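Local coordinates for CDP-4-keto-6-deoxy-D-glucose-3-dehydrase (Yersinia pseudotuberculosis, PDB 3BB8), which probably catalyses the pyridoxal-phosphate-dependent C-3 dehydration of CDP-4-keto-6-deoxy-D-glucose in the making of lipopolysaccharide sugars, at residues D191-K203 / E335-F347. The protein carries 1 engineered substitution. Residues are numbered along the deposited sequence; the frame is centred on the assembly and turned at random.
Sequences DCCDALGSTYDGK and EATENSDPSWFGF. With PLP (pyridoxal-5'-phosphate), chain C.
Asp194 lies over one face of the Phe345 ring. Asp194 CB is 3.6 Å from Phe345 CD2. Phe345 CG is anti to the backbone N (chi1 173°), which turns the ring beneath the carboxylate. The ring and carboxylate planes are 45° apart. The carboxylate also meets O3 of pyridoxal phosphate, but too closely in the model for exact bonding to be read.

Next to this pair, Ser198 OG accepts from Ser343 N at 2.8 Å, and the same hydroxyl reaches Gly169 O. Ser343 OG gives a weak bond to Leu196 O. Thr199 and Asp341 form the hydrogen-bonded pair of a short antiparallel ladder, and Tyr200 and Ser340 the non-hydrogen-bonded one. Asp341 N to Thr199 O is 2.9 Å, while the return bond is weak. The Thr199 and Asp341 side chains run alongside each other, with Thr199 OG1 3.0 Å from Asp341 CB. Asp341 OD2 forms a salt bridge with Lys314.

At the outer end, Asn339 O accepts from Asp201 N and also sits over a face of the Tyr200 ring, 3.9 Å above its plane. Asn339 ND2 gives a nearly straight bond to the anti side of Asp201 OD1 (2.8 Å, 171°), coming from out of the carboxylate plane. The Tyr200 hydroxyl is tied to Ala175 N.

Behind Asp194, Asp191 OD2 closes an Asx turn onto Cys193 N. Asp191 OD1 accepts from the cofactor N1 at 2.9 Å and is also bonded to Thr123. This aspartate-pyridine bond is a hallmark of the aspartate aminotransferase fold. It is consistent with a protonated cofactor nitrogen, which would help the ring to draw in electrons.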
ATOM      1  N   ASP A 191      12.587  -9.851  -9.147  1.00 31.69           N
ATOM      2  CA  ASP A 191      12.526  -8.895  -8.047  1.00 28.77           C
ATOM      3  C   ASP A 191      13.853  -8.133  -8.104  1.00 29.12           C
ATOM      4  O   ASP A 191      14.905  -8.672  -7.757  1.00 29.31           O
ATOM      5  CB  ASP A 191      12.384  -9.626  -6.707  1.00 27.50           C
ATOM      6  CG  ASP A 191      12.390  -8.676  -5.510  1.00 28.92           C
ATOM      7  OD1 ASP A 191      11.944  -9.106  -4.419  1.00 29.01           O
ATOM      8  OD2 ASP A 191      12.846  -7.513  -5.650  1.00 26.31           O
ATOM      9  N   CYS A 192      13.784  -6.888  -8.564  1.00 30.74           N
ATOM     10  CA  CYS A 192      14.939  -6.006  -8.706  1.00 27.32           C
ATOM     11  C   CYS A 192      14.882  -4.899  -7.663  1.00 27.89           C
ATOM     12  O   CYS A 192      15.445  -3.818  -7.868  1.00 26.01           O
ATOM     13  CB  CYS A 192      14.943  -5.361 -10.099  1.00 25.92           C
ATOM     14  SG  CYS A 192      14.995  -6.541 -11.462  1.00 31.87           S
ATOM     15  N   CYS A 193      14.205  -5.160  -6.549  1.00 26.77           N
ATOM     16  CA  CYS A 193      14.089  -4.151  -5.503  1.00 27.55           C
ATOM     17  C   CYS A 193      15.431  -3.662  -4.955  1.00 28.73           C
ATOM     18  O   CYS A 193      15.514  -2.564  -4.396  1.00 27.68           O
ATOM     19  CB  CYS A 193      13.204  -4.667  -4.370  1.00 27.00           C
ATOM     20  SG  CYS A 193      11.434  -4.730  -4.825  1.00 29.42           S
ATOM     21  N   ASP A 194      16.478  -4.469  -5.097  1.00 28.69           N
ATOM     22  CA  ASP A 194      17.799  -4.053  -4.619  1.00 32.07           C
ATOM     23  C   ASP A 194      18.780  -4.026  -5.781  1.00 31.85           C
ATOM     24  O   ASP A 194      19.996  -3.981  -5.566  1.00 30.78           O
ATOM     25  CB  ASP A 194      18.353  -5.032  -3.583  1.00 36.50           C
ATOM     26  CG  ASP A 194      17.462  -5.181  -2.374  1.00 40.08           C
ATOM     27  OD1 ASP A 194      16.935  -4.169  -1.874  1.00 40.91           O
ATOM     28  OD2 ASP A 194      17.307  -6.323  -1.906  1.00 44.10           O
ATOM     29  N   ALA A 195      18.256  -4.052  -7.006  1.00 30.07           N
ATOM     30  CA  ALA A 195      19.112  -4.092  -8.184  1.00 30.08           C
ATOM     31  C   ALA A 195      18.812  -3.082  -9.291  1.00 31.34           C
ATOM     32  O   ALA A 195      18.944  -3.406 -10.473  1.00 30.60           O
ATOM     33  CB  ALA A 195      19.095  -5.501  -8.764  1.00 26.67           C
ATOM     34  N   LEU A 196      18.418  -1.869  -8.928  1.00 31.92           N
ATOM     35  CA  LEU A 196      18.131  -0.869  -9.941  1.00 35.21           C
ATOM     36  C   LEU A 196      19.444  -0.439 -10.592  1.00 38.78           C
ATOM     37  O   LEU A 196      20.336   0.096  -9.920  1.00 39.88           O
ATOM     38  CB  LEU A 196      17.440   0.345  -9.325  1.00 33.13           C
ATOM     39  CG  LEU A 196      17.041   1.428 -10.331  1.00 33.39           C
ATOM     40  CD1 LEU A 196      16.127   0.834 -11.398  1.00 33.40           C
ATOM     41  CD2 LEU A 196      16.354   2.566  -9.607  1.00 31.67           C
ATOM     42  N   GLY A 197      19.563  -0.677 -11.897  1.00 39.48           N
ATOM     43  CA  GLY A 197      20.774  -0.297 -12.604  1.00 41.39           C
ATOM     44  C   GLY A 197      21.670  -1.477 -12.923  1.00 42.59           C
ATOM     45  O   GLY A 197      22.615  -1.357 -13.694  1.00 43.23           O
ATOM     46  N   SER A 198      21.373  -2.624 -12.323  1.00 42.95           N
ATOM     47  CA  SER A 198      22.152  -3.822 -12.558  1.00 43.83           C
ATOM     48  C   SER A 198      21.919  -4.318 -13.970  1.00 45.73           C
ATOM     49  O   SER A 198      20.796  -4.286 -14.473  1.00 46.73           O
ATOM     50  CB  SER A 198      21.769  -4.923 -11.561  1.00 44.39           C
ATOM     51  OG  SER A 198      22.307  -4.662 -10.275  1.00 43.70           O
ATOM     52  N   THR A 199      22.990  -4.780 -14.607  1.00 46.65           N
ATOM     53  CA  THR A 199      22.904  -5.299 -15.960  1.00 47.00           C
ATOM     54  C   THR A 199      23.470  -6.712 -15.997  1.00 47.41           C
ATOM     55  O   THR A 199      24.303  -7.082 -15.173  1.00 45.83           O
ATOM     56  CB  THR A 199      23.698  -4.416 -16.953  1.00 47.36           C
ATOM     57  OG1 THR A 199      25.101  -4.526 -16.680  1.00 50.08           O
ATOM     58  CG2 THR A 199      23.287  -2.964 -16.816  1.00 45.03           C
ATOM     59  N   TYR A 200      22.991  -7.501 -16.948  1.00 48.90           N
ATOM     60  CA  TYR A 200      23.447  -8.869 -17.132  1.00 51.54           C
ATOM     61  C   TYR A 200      23.559  -9.078 -18.630  1.00 53.96           C
ATOM     62  O   TYR A 200      22.563  -9.001 -19.350  1.00 55.03           O
ATOM     63  CB  TYR A 200      22.447  -9.864 -16.539  1.00 48.61           C
ATOM     64  CG  TYR A 200      22.827 -11.317 -16.737  1.00 48.43           C
ATOM     65  CD1 TYR A 200      22.664 -11.942 -17.973  1.00 46.96           C
ATOM     66  CD2 TYR A 200      23.347 -12.072 -15.682  1.00 48.31           C
ATOM     67  CE1 TYR A 200      23.008 -13.287 -18.154  1.00 47.77           C
ATOM     68  CE2 TYR A 200      23.696 -13.414 -15.851  1.00 46.23           C
ATOM     69  CZ  TYR A 200      23.523 -14.017 -17.087  1.00 48.58           C
ATOM     70  OH  TYR A 200      23.838 -15.353 -17.250  1.00 47.12           O
ATOM     71  N   ASP A 201      24.776  -9.329 -19.101  1.00 56.39           N
ATOM     72  CA  ASP A 201      25.005  -9.537 -20.522  1.00 57.90           C
ATOM     73  C   ASP A 201      24.689  -8.218 -21.225  1.00 57.05           C
ATOM     74  O   ASP A 201      24.238  -8.200 -22.366  1.00 57.31           O
ATOM     75  CB  ASP A 201      24.096 -10.665 -21.034  1.00 60.17           C
ATOM     76  CG  ASP A 201      24.504 -11.175 -22.401  1.00 63.02           C
ATOM     77  OD1 ASP A 201      25.702 -11.480 -22.585  1.00 65.40           O
ATOM     78  OD2 ASP A 201      23.629 -11.283 -23.288  1.00 64.41           O
ATOM     79  N   GLY A 202      24.919  -7.117 -20.512  1.00 56.69           N
ATOM     80  CA  GLY A 202      24.663  -5.792 -21.056  1.00 56.39           C
ATOM     81  C   GLY A 202      23.225  -5.302 -20.980  1.00 56.24           C
ATOM     82  O   GLY A 202      22.971  -4.107 -21.132  1.00 55.77           O
ATOM     83  N   LYS A 203      22.287  -6.213 -20.735  1.00 56.16           N
ATOM     84  CA  LYS A 203      20.862  -5.875 -20.664  1.00 56.09           C
ATOM     85  C   LYS A 203      20.373  -5.558 -19.240  1.00 54.97           C
ATOM     86  O   LYS A 203      20.571  -6.344 -18.310  1.00 55.10           O
ATOM     87  CB  LYS A 203      20.045  -7.028 -21.264  1.00 57.24           C
ATOM     88  CG  LYS A 203      18.540  -6.792 -21.357  1.00 59.62           C
ATOM     89  CD  LYS A 203      17.830  -8.030 -21.914  1.00 60.37           C
ATOM     90  CE  LYS A 203      16.329  -7.812 -22.058  1.00 61.08           C
ATOM     91  NZ  LYS A 203      16.004  -6.625 -22.905  1.00 62.37           N
ATOM     92  N   GLU A 335      31.560 -11.603  -4.952  1.00 46.18           N
ATOM     93  CA  GLU A 335      31.912 -11.764  -6.353  1.00 46.70           C
ATOM     94  C   GLU A 335      30.710 -11.608  -7.285  1.00 47.41           C
ATOM     95  O   GLU A 335      29.713 -12.331  -7.173  1.00 45.35           O
ATOM     96  CB  GLU A 335      32.567 -13.132  -6.571  1.00 46.28           C
ATOM     97  CG  GLU A 335      34.032 -13.185  -6.176  1.00 48.39           C
ATOM     98  CD  GLU A 335      34.561 -14.606  -6.073  1.00 51.15           C
ATOM     99  OE1 GLU A 335      34.074 -15.488  -6.816  1.00 51.24           O
ATOM    100  OE2 GLU A 335      35.476 -14.839  -5.252  1.00 52.69           O
ATOM    101  N   ALA A 336      30.811 -10.650  -8.202  1.00 47.04           N
ATOM    102  CA  ALA A 336      29.749 -10.405  -9.163  1.00 47.01           C
ATOM    103  C   ALA A 336      29.518 -11.675  -9.962  1.00 47.12           C
ATOM    104  O   ALA A 336      30.451 -12.433 -10.216  1.00 48.06           O
ATOM    105  CB  ALA A 336      30.141  -9.272 -10.095  1.00 47.75           C
ATOM    106  N   THR A 337      28.271 -11.914 -10.348  1.00 47.94           N
ATOM    107  CA  THR A 337      27.929 -13.094 -11.131  1.00 47.84           C
ATOM    108  C   THR A 337      28.550 -12.971 -12.521  1.00 47.71           C
ATOM    109  O   THR A 337      28.625 -11.878 -13.085  1.00 44.69           O
ATOM    110  CB  THR A 337      26.393 -13.252 -11.239  1.00 46.89           C
ATOM    111  OG1 THR A 337      25.865 -13.589  -9.951  1.00 46.69           O
ATOM    112  CG2 THR A 337      26.021 -14.353 -12.222  1.00 46.60           C
ATOM    113  N   GLU A 338      28.994 -14.098 -13.067  1.00 50.06           N
ATOM    114  CA  GLU A 338      29.632 -14.105 -14.378  1.00 52.90           C
ATOM    115  C   GLU A 338      28.814 -13.401 -15.447  1.00 53.45           C
ATOM    116  O   GLU A 338      27.612 -13.638 -15.598  1.00 53.56           O
ATOM    117  CB  GLU A 338      29.917 -15.532 -14.840  1.00 56.19           C
ATOM    118  CG  GLU A 338      30.973 -15.595 -15.941  1.00 60.33           C
ATOM    119  CD  GLU A 338      30.913 -16.877 -16.742  1.00 62.92           C
ATOM    120  OE1 GLU A 338      30.905 -17.970 -16.132  1.00 63.71           O
ATOM    121  OE2 GLU A 338      30.879 -16.788 -17.989  1.00 64.94           O
ATOM    122  N   ASN A 339      29.490 -12.533 -16.186  1.00 53.60           N
ATOM    123  CA  ASN A 339      28.884 -11.774 -17.266  1.00 52.42           C
ATOM    124  C   ASN A 339      27.783 -10.845 -16.775  1.00 52.22           C
ATOM    125  O   ASN A 339      26.693 -10.800 -17.347  1.00 52.24           O
ATOM    126  CB  ASN A 339      28.340 -12.726 -18.336  1.00 53.40           C
ATOM    127  CG  ASN A 339      27.882 -11.996 -19.588  1.00 54.27           C
ATOM    128  OD1 ASN A 339      28.511 -11.028 -20.021  1.00 53.99           O
ATOM    129  ND2 ASN A 339      26.791 -12.465 -20.182  1.00 54.30           N
ATOM    130  N   SER A 340      28.071 -10.096 -15.717  1.00 51.18           N
ATOM    131  CA  SER A 340      27.094  -9.163 -15.176  1.00 50.50           C
ATOM    132  C   SER A 340      27.801  -7.940 -14.625  1.00 50.30           C
ATOM    133  O   SER A 340      28.962  -8.011 -14.235  1.00 50.93           O
ATOM    134  CB  SER A 340      26.277  -9.826 -14.063  1.00 49.56           C
ATOM    135  OG  SER A 340      26.999  -9.862 -12.847  1.00 49.11           O
ATOM    136  N   ASP A 341      27.101  -6.814 -14.602  1.00 50.22           N
ATOM    137  CA  ASP A 341      27.664  -5.578 -14.079  1.00 51.71           C
ATOM    138  C   ASP A 341      26.729  -5.139 -12.946  1.00 51.92           C
ATOM    139  O   ASP A 341      25.921  -4.224 -13.095  1.00 53.69           O
ATOM    140  CB  ASP A 341      27.731  -4.522 -15.191  1.00 52.73           C
ATOM    141  CG  ASP A 341      28.536  -3.291 -14.796  1.00 54.84           C
ATOM    142  OD1 ASP A 341      29.133  -3.283 -13.695  1.00 56.41           O
ATOM    143  OD2 ASP A 341      28.574  -2.329 -15.595  1.00 54.84           O
ATOM    144  N   PRO A 342      26.851  -5.810 -11.804  1.00 51.44           N
ATOM    145  CA  PRO A 342      25.932  -5.595 -10.683  1.00 50.21           C
ATOM    146  C   PRO A 342      26.012  -4.167 -10.150  1.00 48.54           C
ATOM    147  O   PRO A 342      27.097  -3.698  -9.807  1.00 49.41           O
ATOM    148  CB  PRO A 342      26.439  -6.579  -9.628  1.00 50.69           C
ATOM    149  CG  PRO A 342      27.887  -6.732  -9.929  1.00 52.37           C
ATOM    150  CD  PRO A 342      28.008  -6.639 -11.424  1.00 51.66           C
ATOM    151  N   SER A 343      24.871  -3.491 -10.084  1.00 46.44           N
ATOM    152  CA  SER A 343      24.754  -2.258  -9.315  1.00 43.11           C
ATOM    153  C   SER A 343      24.585  -2.550  -7.828  1.00 43.15           C
ATOM    154  O   SER A 343      23.466  -2.604  -7.318  1.00 43.38           O
ATOM    155  CB  SER A 343      23.579  -1.419  -9.822  1.00 42.76           C
ATOM    156  OG  SER A 343      23.463  -0.211  -9.091  1.00 39.33           O
ATOM    157  N   TRP A 344      25.705  -2.736  -7.136  1.00 41.34           N
ATOM    158  CA  TRP A 344      25.682  -3.153  -5.740  1.00 40.01           C
ATOM    159  C   TRP A 344      24.791  -2.340  -4.817  1.00 39.26           C
ATOM    160  O   TRP A 344      24.806  -1.106  -4.827  1.00 37.24           O
ATOM    161  CB  TRP A 344      27.109  -3.214  -5.169  1.00 40.33           C
ATOM    162  CG  TRP A 344      27.969  -4.207  -5.891  1.00 38.15           C
ATOM    163  CD1 TRP A 344      28.857  -3.945  -6.895  1.00 38.98           C
ATOM    164  CD2 TRP A 344      27.939  -5.632  -5.744  1.00 37.67           C
ATOM    165  NE1 TRP A 344      29.380  -5.121  -7.386  1.00 38.25           N
ATOM    166  CE2 TRP A 344      28.831  -6.171  -6.699  1.00 38.03           C
ATOM    167  CE3 TRP A 344      27.242  -6.505  -4.902  1.00 37.37           C
ATOM    168  CZ2 TRP A 344      29.044  -7.550  -6.836  1.00 38.85           C
ATOM    169  CZ3 TRP A 344      27.454  -7.881  -5.038  1.00 40.44           C
ATOM    170  CH2 TRP A 344      28.349  -8.387  -6.000  1.00 39.68           C
ATOM    171  N   PHE A 345      24.005  -3.074  -4.030  1.00 38.32           N
ATOM    172  CA  PHE A 345      23.080  -2.508  -3.054  1.00 37.91           C
ATOM    173  C   PHE A 345      23.831  -2.407  -1.737  1.00 36.49           C
ATOM    174  O   PHE A 345      23.701  -1.430  -0.993  1.00 34.83           O
ATOM    175  CB  PHE A 345      21.861  -3.432  -2.906  1.00 39.57           C
ATOM    176  CG  PHE A 345      20.910  -3.030  -1.809  1.00 40.97           C
ATOM    177  CD1 PHE A 345      21.059  -3.528  -0.520  1.00 43.15           C
ATOM    178  CD2 PHE A 345      19.857  -2.158  -2.067  1.00 43.58           C
ATOM    179  CE1 PHE A 345      20.173  -3.166   0.495  1.00 42.48           C
ATOM    180  CE2 PHE A 345      18.968  -1.789  -1.058  1.00 43.94           C
ATOM    181  CZ  PHE A 345      19.127  -2.296   0.225  1.00 43.39           C
ATOM    182  N   GLY A 346      24.618  -3.444  -1.468  1.00 35.68           N
ATOM    183  CA  GLY A 346      25.417  -3.505  -0.258  1.00 36.56           C
ATOM    184  C   GLY A 346      26.625  -4.380  -0.520  1.00 35.22           C
ATOM    185  O   GLY A 346      26.759  -4.941  -1.610  1.00 35.45           O
ATOM    186  N   PHE A 347      27.495  -4.512   0.477  1.00 36.68           N
ATOM    187  CA  PHE A 347      28.717  -5.317   0.357  1.00 35.13           C
ATOM    188  C   PHE A 347      28.611  -6.566   1.243  1.00 33.60           C
ATOM    189  O   PHE A 347      28.844  -6.492   2.446  1.00 34.32           O
ATOM    190  CB  PHE A 347      29.912  -4.472   0.797  1.00 37.20           C
ATOM    191  CG  PHE A 347      31.245  -5.039   0.400  1.00 39.75           C
ATOM    192  CD1 PHE A 347      31.730  -4.868  -0.895  1.00 39.91           C
ATOM    193  CD2 PHE A 347      32.026  -5.721   1.328  1.00 39.28           C
ATOM    194  CE1 PHE A 347      32.980  -5.363  -1.263  1.00 42.89           C
ATOM    195  CE2 PHE A 347      33.278  -6.224   0.977  1.00 40.26           C
ATOM    196  CZ  PHE A 347      33.759  -6.044  -0.321  1.00 42.91           C
TER
HETATM  197  N1  PLP C 500      12.619  -7.582  -2.014  1.00 36.22           N
HETATM  198  C2  PLP C 500      13.918  -7.252  -1.661  1.00 38.72           C
HETATM  199  C2A PLP C 500      15.030  -8.195  -2.101  1.00 34.87           C
HETATM  200  C3  PLP C 500      14.171  -6.062  -0.916  1.00 37.58           C
HETATM  201  O3  PLP C 500      15.420  -5.705  -0.548  1.00 42.26           O
HETATM  202  C4  PLP C 500      13.063  -5.193  -0.530  1.00 38.87           C
HETATM  203  C4A PLP C 500      13.400  -3.882   0.261  1.00 40.82           C
HETATM  204  C5  PLP C 500      11.742  -5.597  -0.916  1.00 36.77           C
HETATM  205  C6  PLP C 500      11.564  -6.819  -1.672  1.00 36.10           C
HETATM  206  C5A PLP C 500      10.461  -4.873  -0.632  1.00 33.12           C
HETATM  207  O4P PLP C 500      10.572  -3.520  -0.640  1.00 28.67           O
HETATM  208  P   PLP C 500       9.885  -2.524   0.418  1.00 28.86           P
HETATM  209  O1P PLP C 500       9.869  -1.165  -0.252  1.00 27.71           O
HETATM  210  O2P PLP C 500      10.877  -2.539   1.723  1.00 30.42           O
HETATM  211  O3P PLP C 500       8.485  -3.029   0.786  1.00 26.52           O